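Local coordinates for protein putative enzyme related to aldose 1-epimerase (Salmonella typhimurium, PDB 2HTA) that probably interconverts the alpha and beta anomers of glucose 6-phosphate, as a monomeric hexose-6-phosphate mutarotase with an aldose 1-epimerase-like beta-sandwich fold, at residues Ile244-His250 / Arg299-Cys305; Asn128-Leu132 / Phe156-Lys160; Gly185-Val190 / Tyr275-Val279. One frame throughout, in Å; residues are numbered along the deposited sequence.

Interactions 1 and 2 belong to the same antiparallel nine-stranded sheet, their centres 15 Å apart. Strand 162-169 lies between them, flanked by strand 151-158 of interaction 2 and strand 298-308 of interaction 1. Interaction 3, its centre 21 Å from that of interaction 1 and 27 Å from that of interaction 2, sits where strands 172-183 and 278-286 of a second sheet meet the loop leading into strand 191-193 of the first. Along the chain interaction 2 closes before the others open, whereas interactions 1 and 3 alternate their segments. Side chains of interaction 1 touch the strands carrying the inferred catalytic residues His179 and Glu282, and interaction 3 lies at their ends.

Interaction 1: residues Ile244-His250 / Arg299-Cys305; sequences IDVVHHH and RLAQTIC
Arg299 meets His250 at one end of an antiparallel strand pair, 244-249 with 299-305, in the large sheet of this mutarotase beta-sandwich. The arginine chain bends at its third torsion (chi3 -81°), bringing its guanidinium against the imidazole with the two planes 66° apart; Arg299 NH1 comes within 2.9 Å of His250 NE2. The end of Leu300 comes nearer, its CD1 3.9 Å from His250 O. Ala301 then forms a hydrogen-bonded pair with His249, each N bonded to the other's O.

Gln302, in a non-hydrogen-bonded pair with His248, points to the other face, towards strand 172-183. Its chain is fully extended, with CG trans to the backbone N, and it runs past Val246, whose CG1 touches the amide carbon Gln302 CD at 3.5 Å. The amide itself is held from outside: OE1 bonds to Ser180 OG and NE2 to Thr283 OG1, the hydroxyl that also bonds His248 ND1. Ser180 and Thr283 directly follow the inferred catalytic residues His179 and Glu282, so Gln302 ties this sheet to both of those strands, and His248, whose NE2 bonds Ser233 OG, to that of Glu282.

Thr303, its side chain back on the face of Ala301, makes the next hydrogen-bonded pair: Val247 N reaches Thr303 O at 2.7 Å in an almost straight bond (179°), and Thr303 N answers to Val247 O. Ile304, buried again, lays CG2 beside Ile244 CG2, the two methyls 3.5 Å apart and their side chains pointing the same way. At Cys305 the last hydrogen-bonded pair forms with Asp245, where Asp245 N lies 2.7 Å from Cys305 O.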
loop_
_atom_site.group_PDB
_atom_site.type_symbol
_atom_site.label_atom_id
_atom_site.label_comp_id
_atom_site.label_asym_id
_atom_site.label_seq_id
_atom_site.Cartn_x
_atom_site.Cartn_y
_atom_site.Cartn_z
ATOM N N ILE A 244 -4.644 -11.500 9.160
ATOM C CA ILE A 244 -5.084 -10.486 8.237
ATOM C C ILE A 244 -5.266 -11.158 6.864
ATOM O O ILE A 244 -4.352 -11.851 6.359
ATOM C CB ILE A 244 -4.081 -9.309 8.159
ATOM C CG1 ILE A 244 -3.947 -8.577 9.541
ATOM C CG2 ILE A 244 -4.498 -8.344 7.076
ATOM C CD1 ILE A 244 -2.575 -7.750 9.662
ATOM N N ASP A 245 -6.452 -10.999 6.305
ATOM C CA ASP A 245 -6.757 -11.528 4.975
ATOM C C ASP A 245 -6.487 -10.416 3.989
ATOM O O ASP A 245 -6.999 -9.317 4.157
ATOM C CB ASP A 245 -8.221 -11.914 4.907
ATOM C CG ASP A 245 -8.534 -13.064 5.814
ATOM O OD1 ASP A 245 -7.634 -13.915 6.124
ATOM O OD2 ASP A 245 -9.691 -13.115 6.246
ATOM N N VAL A 246 -5.697 -10.699 2.952
ATOM C CA VAL A 246 -5.409 -9.705 1.904
ATOM C C VAL A 246 -5.911 -10.296 0.593
ATOM O O VAL A 246 -5.354 -11.287 0.116
ATOM C CB VAL A 246 -3.873 -9.411 1.834
ATOM C CG1 VAL A 246 -3.604 -8.239 0.927
ATOM C CG2 VAL A 246 -3.296 -9.128 3.195
ATOM N N VAL A 247 -7.004 -9.739 0.062
ATOM C CA VAL A 247 -7.658 -10.281 -1.090
ATOM C C VAL A 247 -7.285 -9.455 -2.322
ATOM O O VAL A 247 -7.372 -8.224 -2.310
ATOM C CB VAL A 247 -9.147 -10.302 -0.928
ATOM C CG1 VAL A 247 -9.815 -10.940 -2.114
ATOM C CG2 VAL A 247 -9.539 -11.080 0.355
ATOM N N HIS A 248 -6.908 -10.152 -3.380
ATOM C CA HIS A 248 -6.375 -9.542 -4.578
ATOM C C HIS A 248 -7.357 -9.711 -5.716
ATOM O O HIS A 248 -7.940 -10.819 -5.918
ATOM C CB HIS A 248 -5.018 -10.176 -4.958
ATOM C CG HIS A 248 -4.060 -10.308 -3.808
ATOM N ND1 HIS A 248 -3.290 -9.257 -3.351
ATOM C CD2 HIS A 248 -3.820 -11.348 -2.970
ATOM C CE1 HIS A 248 -2.576 -9.658 -2.308
ATOM N NE2 HIS A 248 -2.865 -10.929 -2.068
ATOM N N HIS A 249 -7.602 -8.601 -6.433
ATOM C CA HIS A 249 -8.484 -8.650 -7.625
ATOM C C HIS A 249 -7.873 -7.933 -8.803
ATOM O O HIS A 249 -7.241 -6.922 -8.637
ATOM C CB HIS A 249 -9.860 -8.060 -7.292
ATOM C CG HIS A 249 -10.783 -9.056 -6.631
ATOM N ND1 HIS A 249 -11.097 -9.006 -5.291
ATOM C CD2 HIS A 249 -11.395 -10.166 -7.129
ATOM C CE1 HIS A 249 -11.907 -10.014 -5.000
ATOM N NE2 HIS A 249 -12.082 -10.752 -6.093
ATOM N N HIS A 250 -8.078 -8.483 -10.002
ATOM C CA HIS A 250 -7.628 -7.886 -11.256
ATOM C C HIS A 250 -6.111 -7.893 -11.378
ATOM O O HIS A 250 -5.587 -7.217 -12.264
ATOM C CB HIS A 250 -8.194 -6.452 -11.499
ATOM C CG HIS A 250 -9.621 -6.290 -11.083
ATOM N ND1 HIS A 250 -10.646 -7.026 -11.634
ATOM C CD2 HIS A 250 -10.185 -5.498 -10.131
ATOM C CE1 HIS A 250 -11.791 -6.698 -11.053
ATOM N NE2 HIS A 250 -11.545 -5.763 -10.143
ATOM N N ARG A 299 -7.724 -1.782 -13.925
ATOM C CA ARG A 299 -8.097 -1.752 -12.536
ATOM C C ARG A 299 -7.184 -2.694 -11.772
ATOM O O ARG A 299 -6.730 -3.706 -12.306
ATOM C CB ARG A 299 -9.582 -2.171 -12.367
ATOM C CG ARG A 299 -10.561 -1.183 -13.022
ATOM C CD ARG A 299 -11.999 -1.348 -12.508
ATOM N NE ARG A 299 -12.671 -2.450 -13.184
ATOM C CZ ARG A 299 -13.186 -3.509 -12.551
ATOM N NH1 ARG A 299 -13.115 -3.569 -11.226
ATOM N NH2 ARG A 299 -13.807 -4.488 -13.230
ATOM N N LEU A 300 -6.903 -2.354 -10.512
ATOM C CA LEU A 300 -6.208 -3.248 -9.593
ATOM C C LEU A 300 -6.841 -2.968 -8.198
ATOM O O LEU A 300 -7.094 -1.791 -7.851
ATOM C CB LEU A 300 -4.745 -2.852 -9.537
ATOM C CG LEU A 300 -3.715 -3.778 -8.878
ATOM C CD1 LEU A 300 -3.645 -5.168 -9.605
ATOM C CD2 LEU A 300 -2.349 -3.074 -8.817
ATOM N N ALA A 301 -7.148 -4.031 -7.447
ATOM C CA ALA A 301 -7.839 -3.841 -6.147
ATOM C C ALA A 301 -7.333 -4.785 -5.111
ATOM O O ALA A 301 -6.963 -5.926 -5.401
ATOM C CB ALA A 301 -9.379 -3.975 -6.288
ATOM N N GLN A 302 -7.377 -4.295 -3.874
ATOM C CA GLN A 302 -7.028 -5.080 -2.701
ATOM C C GLN A 302 -8.090 -4.815 -1.585
ATOM O O GLN A 302 -8.484 -3.664 -1.395
ATOM C CB GLN A 302 -5.642 -4.642 -2.230
ATOM C CG GLN A 302 -5.155 -5.456 -0.999
ATOM C CD GLN A 302 -3.824 -5.028 -0.495
ATOM O OE1 GLN A 302 -3.738 -4.418 0.564
ATOM N NE2 GLN A 302 -2.749 -5.337 -1.263
ATOM N N THR A 303 -8.558 -5.874 -0.919
ATOM C CA THR A 303 -9.430 -5.795 0.234
ATOM C C THR A 303 -8.704 -6.461 1.396
ATOM O O THR A 303 -8.012 -7.462 1.227
ATOM C CB THR A 303 -10.811 -6.426 -0.081
ATOM O OG1 THR A 303 -11.428 -5.592 -1.070
ATOM C CG2 THR A 303 -11.717 -6.436 1.171
ATOM N N ILE A 304 -8.785 -5.804 2.549
ATOM C CA ILE A 304 -8.157 -6.257 3.763
ATOM C C ILE A 304 -9.226 -6.517 4.837
ATOM O O ILE A 304 -10.129 -5.670 5.080
ATOM C CB ILE A 304 -7.162 -5.185 4.303
ATOM C CG1 ILE A 304 -6.248 -4.665 3.178
ATOM C CG2 ILE A 304 -6.370 -5.797 5.508
ATOM C CD1 ILE A 304 -5.488 -3.327 3.538
ATOM N N CYS A 305 -9.082 -7.648 5.509
ATOM C CA CYS A 305 -10.072 -8.097 6.530
ATOM C C CYS A 305 -9.249 -8.628 7.701
ATOM O O CYS A 305 -8.256 -9.348 7.501
ATOM C CB CYS A 305 -10.902 -9.229 5.889
ATOM S SG CYS A 305 -12.101 -9.921 6.944
#

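Interaction 2: residues Asn128-Leu132 / Phe156-Lys160; sequences NGVML and FKVGK
Val130 and Val158 are a hydrogen-bonded pair, side chains on the same face, in the antiparallel meeting of strands 130-137 and 151-158, neighbours in the long sheet of the beta-sandwich. Both backbone bonds of the pair are well formed: Val130 N reaches Val158 O at 3.0 Å, and Val158 N reaches Val130 O at 2.9 Å. Each carbonyl oxygen also receives a weaker C-H contact, Val158 O from Gly129 CA at 3.4 Å and Val130 O from the CA of Lys157.

Two residues on, Leu132 and Phe156 repeat the pattern. Phe156 N gives to Leu132 O at 2.8 Å in a nearly straight bond (169°), and the same oxygen lies close to the plane of the Phe156 ring, at its edge by CD1. Phe156 O takes Leu132 N and, in addition, the CA of Met131. Between these pairs, Met131 and Lys157 form a non-hydrogen-bonded pair whose backbone polar groups turn outwards, to Asn124 and Glu163 of the flanking strands.

Beyond Val130 and Val158, Asp126 OD1 accepts from the backbone N of both Asn128 and Gly129, and Trp65 NE1 bonds Gly159 O.

Val130, Leu132, Phe156 and Val158 lie buried towards the second layer, where Phe55 meets the Phe156 ring edge-to-face and strand 41-48 packs on Val130 and Leu132. Val158 CG2, set between its own backbone N and carbonyl carbon, comes 4.1 Å from Val130 CB and also meets Leu132 CD1. On the exposed face Met131 and the extended Lys157 run side by side, Met131 CE 4.0 Å from Lys157 CE.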
loop_
_atom_site.group_PDB
_atom_site.type_symbol
_atom_site.label_atom_id
_atom_site.label_comp_id
_atom_site.label_asym_id
_atom_site.label_seq_id
_atom_site.Cartn_x
_atom_site.Cartn_y
_atom_site.Cartn_z
ATOM N N ASN A 128 -21.306 3.120 9.208
ATOM C CA ASN A 128 -20.379 1.975 9.115
ATOM C C ASN A 128 -18.924 2.406 8.739
ATOM O O ASN A 128 -17.968 1.748 9.110
ATOM C CB ASN A 128 -20.865 0.956 8.079
ATOM C CG ASN A 128 -22.199 0.357 8.457
ATOM O OD1 ASN A 128 -22.445 0.138 9.632
ATOM N ND2 ASN A 128 -23.037 0.114 7.497
ATOM N N GLY A 129 -18.793 3.512 8.025
ATOM C CA GLY A 129 -17.423 3.963 7.715
ATOM C C GLY A 129 -17.480 5.035 6.654
ATOM O O GLY A 129 -18.502 5.751 6.550
ATOM N N VAL A 130 -16.391 5.155 5.845
ATOM C CA VAL A 130 -16.248 6.281 4.927
ATOM C C VAL A 130 -15.742 5.775 3.573
ATOM O O VAL A 130 -14.972 4.804 3.531
ATOM C CB VAL A 130 -15.244 7.339 5.484
ATOM C CG1 VAL A 130 -15.195 8.560 4.571
ATOM C CG2 VAL A 130 -15.670 7.805 6.871
ATOM N N MET A 131 -16.205 6.384 2.494
ATOM C CA MET A 131 -15.668 6.086 1.140
ATOM C C MET A 131 -14.997 7.318 0.634
ATOM O O MET A 131 -15.551 8.407 0.821
ATOM C CB MET A 131 -16.835 5.794 0.164
ATOM C CG MET A 131 -17.709 4.566 0.492
ATOM S SD MET A 131 -19.113 4.515 -0.750
ATOM C CE MET A 131 -18.213 4.479 -2.334
ATOM N N LEU A 132 -13.862 7.183 -0.072
ATOM C CA LEU A 132 -13.167 8.376 -0.575
ATOM C C LEU A 132 -12.633 8.072 -1.973
ATOM O O LEU A 132 -12.212 6.936 -2.240
ATOM C CB LEU A 132 -11.943 8.718 0.298
ATOM C CG LEU A 132 -12.113 9.006 1.802
ATOM C CD1 LEU A 132 -12.007 7.697 2.564
ATOM C CD2 LEU A 132 -10.965 9.946 2.225
ATOM N N PHE A 156 -11.239 4.306 -2.007
ATOM C CA PHE A 156 -11.060 3.599 -0.755
ATOM C C PHE A 156 -12.380 3.422 -0.043
ATOM O O PHE A 156 -13.229 4.300 -0.134
ATOM C CB PHE A 156 -10.183 4.412 0.176
ATOM C CG PHE A 156 -8.803 4.613 -0.355
ATOM C CD1 PHE A 156 -8.546 5.648 -1.250
ATOM C CD2 PHE A 156 -7.789 3.710 -0.018
ATOM C CE1 PHE A 156 -7.211 5.828 -1.775
ATOM C CE2 PHE A 156 -6.464 3.919 -0.511
ATOM C CZ PHE A 156 -6.214 4.952 -1.388
ATOM N N LYS A 157 -12.541 2.310 0.662
ATOM C CA LYS A 157 -13.678 2.122 1.609
ATOM C C LYS A 157 -13.058 1.761 2.940
ATOM O O LYS A 157 -12.381 0.753 3.021
ATOM C CB LYS A 157 -14.570 0.992 1.099
ATOM C CG LYS A 157 -15.195 1.304 -0.206
ATOM C CD LYS A 157 -16.399 0.338 -0.423
ATOM C CE LYS A 157 -17.155 0.666 -1.689
ATOM N NZ LYS A 157 -18.216 -0.365 -1.885
ATOM N N VAL A 158 -13.175 2.611 3.968
ATOM C CA VAL A 158 -12.546 2.309 5.229
ATOM C C VAL A 158 -13.611 2.138 6.288
ATOM O O VAL A 158 -14.442 3.004 6.476
ATOM C CB VAL A 158 -11.451 3.354 5.666
ATOM C CG1 VAL A 158 -10.308 3.356 4.617
ATOM C CG2 VAL A 158 -12.027 4.780 5.758
ATOM N N GLY A 159 -13.614 0.981 6.891
ATOM C CA GLY A 159 -14.606 0.636 7.883
ATOM C C GLY A 159 -14.163 -0.575 8.624
ATOM O O GLY A 159 -13.007 -0.704 9.020
ATOM N N LYS A 160 -15.094 -1.501 8.840
ATOM C CA LYS A 160 -14.731 -2.836 9.411
ATOM C C LYS A 160 -13.714 -3.580 8.516
ATOM O O LYS A 160 -12.868 -4.348 8.992
ATOM C CB LYS A 160 -16.036 -3.663 9.518
ATOM C CG LYS A 160 -15.843 -5.078 10.032
ATOM C CD LYS A 160 -17.209 -5.821 10.280
ATOM C CE LYS A 160 -18.004 -5.894 8.989
ATOM N NZ LYS A 160 -19.171 -6.889 8.970
#

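Interaction 3: residues Gly185-Val190 / Tyr275-Val279; sequences GDIANV and YKTFV
Next to the active-site strands of the mutarotase sandwich, the loop 185-190 that follows strand 172-183 folds against the lead-in to strand 278-286, with Ile187 set onto Tyr275-Val279. These two antiparallel strands carry the inferred catalytic His179 and Glu282, and their pairing continues to the edge of this contact through backbone bonds of Thr277 with Val184 and Val279 with Phe182.

A single hydrogen bond joins the segments: Ile187 N to Lys276 O, 2.8 Å, noticeably bent (142° at the hydrogen) and tilted from the carbonyl plane. The neighbouring Asp186 CA brings a C-H contact to the same oxygen. Asp186 also shapes the loop, since its OD1 accepts from Ala188 N at 3.0 Å in an Asx turn, approached from above the carboxylate plane, at the start of the 3-10 turn 187-189.

Most of the packing is done by Ile187. With CG1 trans to its backbone N (chi1 -177°), its two branches part: CG2 rests on Tyr275 O at 3.5 Å and beside ring atom CD1 of Tyr275, while Ile187 CD1 runs on to Phe278 O, also 3.5 Å away. Asn258 ND2 bonds both of these carbonyl oxygens, so each has a polar partner besides the aliphatic methyl. Phe218 and Ile235 border this apolar patch. Val190 adds CG1 against Val279 CG1 at 4.3 Å. Phe278 turns its side chain away from the loop to Trp75 and Tyr181, on the side of Arg89, which probably binds the substrate. Ile187 and Val279 cross at about a right angle, with Ile187 CD1 3.9 Å from Val279 CB.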
loop_
_atom_site.group_PDB
_atom_site.type_symbol
_atom_site.label_atom_id
_atom_site.label_comp_id
_atom_site.label_asym_id
_atom_site.label_seq_id
_atom_site.Cartn_x
_atom_site.Cartn_y
_atom_site.Cartn_z
ATOM N N GLY A 185 3.127 -8.480 14.985
ATOM C CA GLY A 185 3.801 -8.463 16.314
ATOM C C GLY A 185 5.281 -8.732 16.243
ATOM O O GLY A 185 6.101 -8.023 16.874
ATOM N N ASP A 186 5.638 -9.758 15.483
ATOM C CA ASP A 186 7.031 -10.133 15.315
ATOM C C ASP A 186 7.241 -10.898 14.031
ATOM O O ASP A 186 6.760 -12.029 13.874
ATOM C CB ASP A 186 7.392 -11.047 16.480
ATOM C CG ASP A 186 8.860 -11.430 16.518
ATOM O OD1 ASP A 186 9.608 -11.266 15.538
ATOM O OD2 ASP A 186 9.262 -11.895 17.596
ATOM N N ILE A 187 8.047 -10.344 13.140
ATOM C CA ILE A 187 8.203 -10.953 11.821
ATOM C C ILE A 187 8.733 -12.402 11.904
ATOM O O ILE A 187 8.451 -13.246 11.047
ATOM C CB ILE A 187 9.146 -10.095 10.956
ATOM C CG1 ILE A 187 9.274 -10.664 9.541
ATOM C CG2 ILE A 187 10.509 -9.987 11.615
ATOM C CD1 ILE A 187 8.003 -10.547 8.669
ATOM N N ALA A 188 9.499 -12.691 12.955
ATOM C CA ALA A 188 10.128 -13.988 13.123
ATOM C C ALA A 188 9.087 -15.085 13.281
ATOM O O ALA A 188 9.378 -16.245 13.015
ATOM C CB ALA A 188 11.088 -13.979 14.364
ATOM N N ASN A 189 7.876 -14.772 13.719
ATOM C CA ASN A 189 6.906 -15.864 13.736
ATOM C C ASN A 189 5.852 -15.803 12.623
ATOM O O ASN A 189 4.970 -16.676 12.556
ATOM C CB ASN A 189 6.211 -16.044 15.095
ATOM C CG ASN A 189 5.394 -14.848 15.496
ATOM O OD1 ASN A 189 4.493 -14.390 14.754
ATOM N ND2 ASN A 189 5.689 -14.324 16.679
ATOM N N VAL A 190 5.930 -14.777 11.780
ATOM C CA VAL A 190 4.874 -14.560 10.781
ATOM C C VAL A 190 4.973 -15.627 9.705
ATOM O O VAL A 190 6.054 -15.970 9.279
ATOM C CB VAL A 190 4.985 -13.142 10.161
ATOM C CG1 VAL A 190 4.094 -13.035 8.916
ATOM C CG2 VAL A 190 4.577 -12.129 11.194
ATOM N N TYR A 275 11.839 -3.534 10.435
ATOM C CA TYR A 275 11.530 -4.819 9.786
ATOM C C TYR A 275 10.885 -5.828 10.727
ATOM O O TYR A 275 10.193 -6.717 10.274
ATOM C CB TYR A 275 12.777 -5.441 9.170
ATOM C CG TYR A 275 13.674 -6.094 10.243
ATOM C CD1 TYR A 275 13.657 -7.492 10.449
ATOM C CD2 TYR A 275 14.469 -5.311 11.077
ATOM C CE1 TYR A 275 14.433 -8.092 11.437
ATOM C CE2 TYR A 275 15.241 -5.896 12.065
ATOM C CZ TYR A 275 15.224 -7.283 12.227
ATOM O OH TYR A 275 16.019 -7.837 13.214
ATOM N N LYS A 276 11.095 -5.680 12.034
ATOM C CA LYS A 276 10.501 -6.550 13.025
ATOM C C LYS A 276 8.961 -6.548 13.051
ATOM O O LYS A 276 8.376 -7.542 13.429
ATOM C CB LYS A 276 11.004 -6.190 14.424
ATOM C CG LYS A 276 12.454 -6.671 14.577
ATOM C CD LYS A 276 13.006 -6.401 15.959
ATOM C CE LYS A 276 14.362 -7.103 16.110
ATOM N NZ LYS A 276 14.871 -7.072 17.531
ATOM N N THR A 277 8.337 -5.416 12.718
ATOM C CA THR A 277 6.906 -5.279 12.941
ATOM C C THR A 277 6.070 -5.036 11.677
ATOM O O THR A 277 4.903 -4.595 11.763
ATOM C CB THR A 277 6.598 -4.216 14.005
ATOM O OG1 THR A 277 7.275 -2.993 13.669
ATOM C CG2 THR A 277 7.099 -4.733 15.381
ATOM N N PHE A 278 6.628 -5.394 10.518
ATOM C CA PHE A 278 5.789 -5.445 9.316
ATOM C C PHE A 278 6.135 -6.568 8.371
ATOM O O PHE A 278 7.273 -7.099 8.378
ATOM C CB PHE A 278 5.769 -4.086 8.592
ATOM C CG PHE A 278 7.000 -3.817 7.734
ATOM C CD1 PHE A 278 7.071 -4.255 6.400
ATOM C CD2 PHE A 278 8.087 -3.118 8.272
ATOM C CE1 PHE A 278 8.208 -4.009 5.620
ATOM C CE2 PHE A 278 9.230 -2.844 7.477
ATOM C CZ PHE A 278 9.269 -3.278 6.166
ATOM N N VAL A 279 5.153 -6.923 7.534
ATOM C CA VAL A 279 5.405 -7.737 6.351
ATOM C C VAL A 279 4.617 -7.055 5.235
ATOM O O VAL A 279 3.497 -6.568 5.474
ATOM C CB VAL A 279 4.965 -9.219 6.526
ATOM C CG1 VAL A 279 3.429 -9.372 6.712
ATOM C CG2 VAL A 279 5.398 -10.103 5.390
#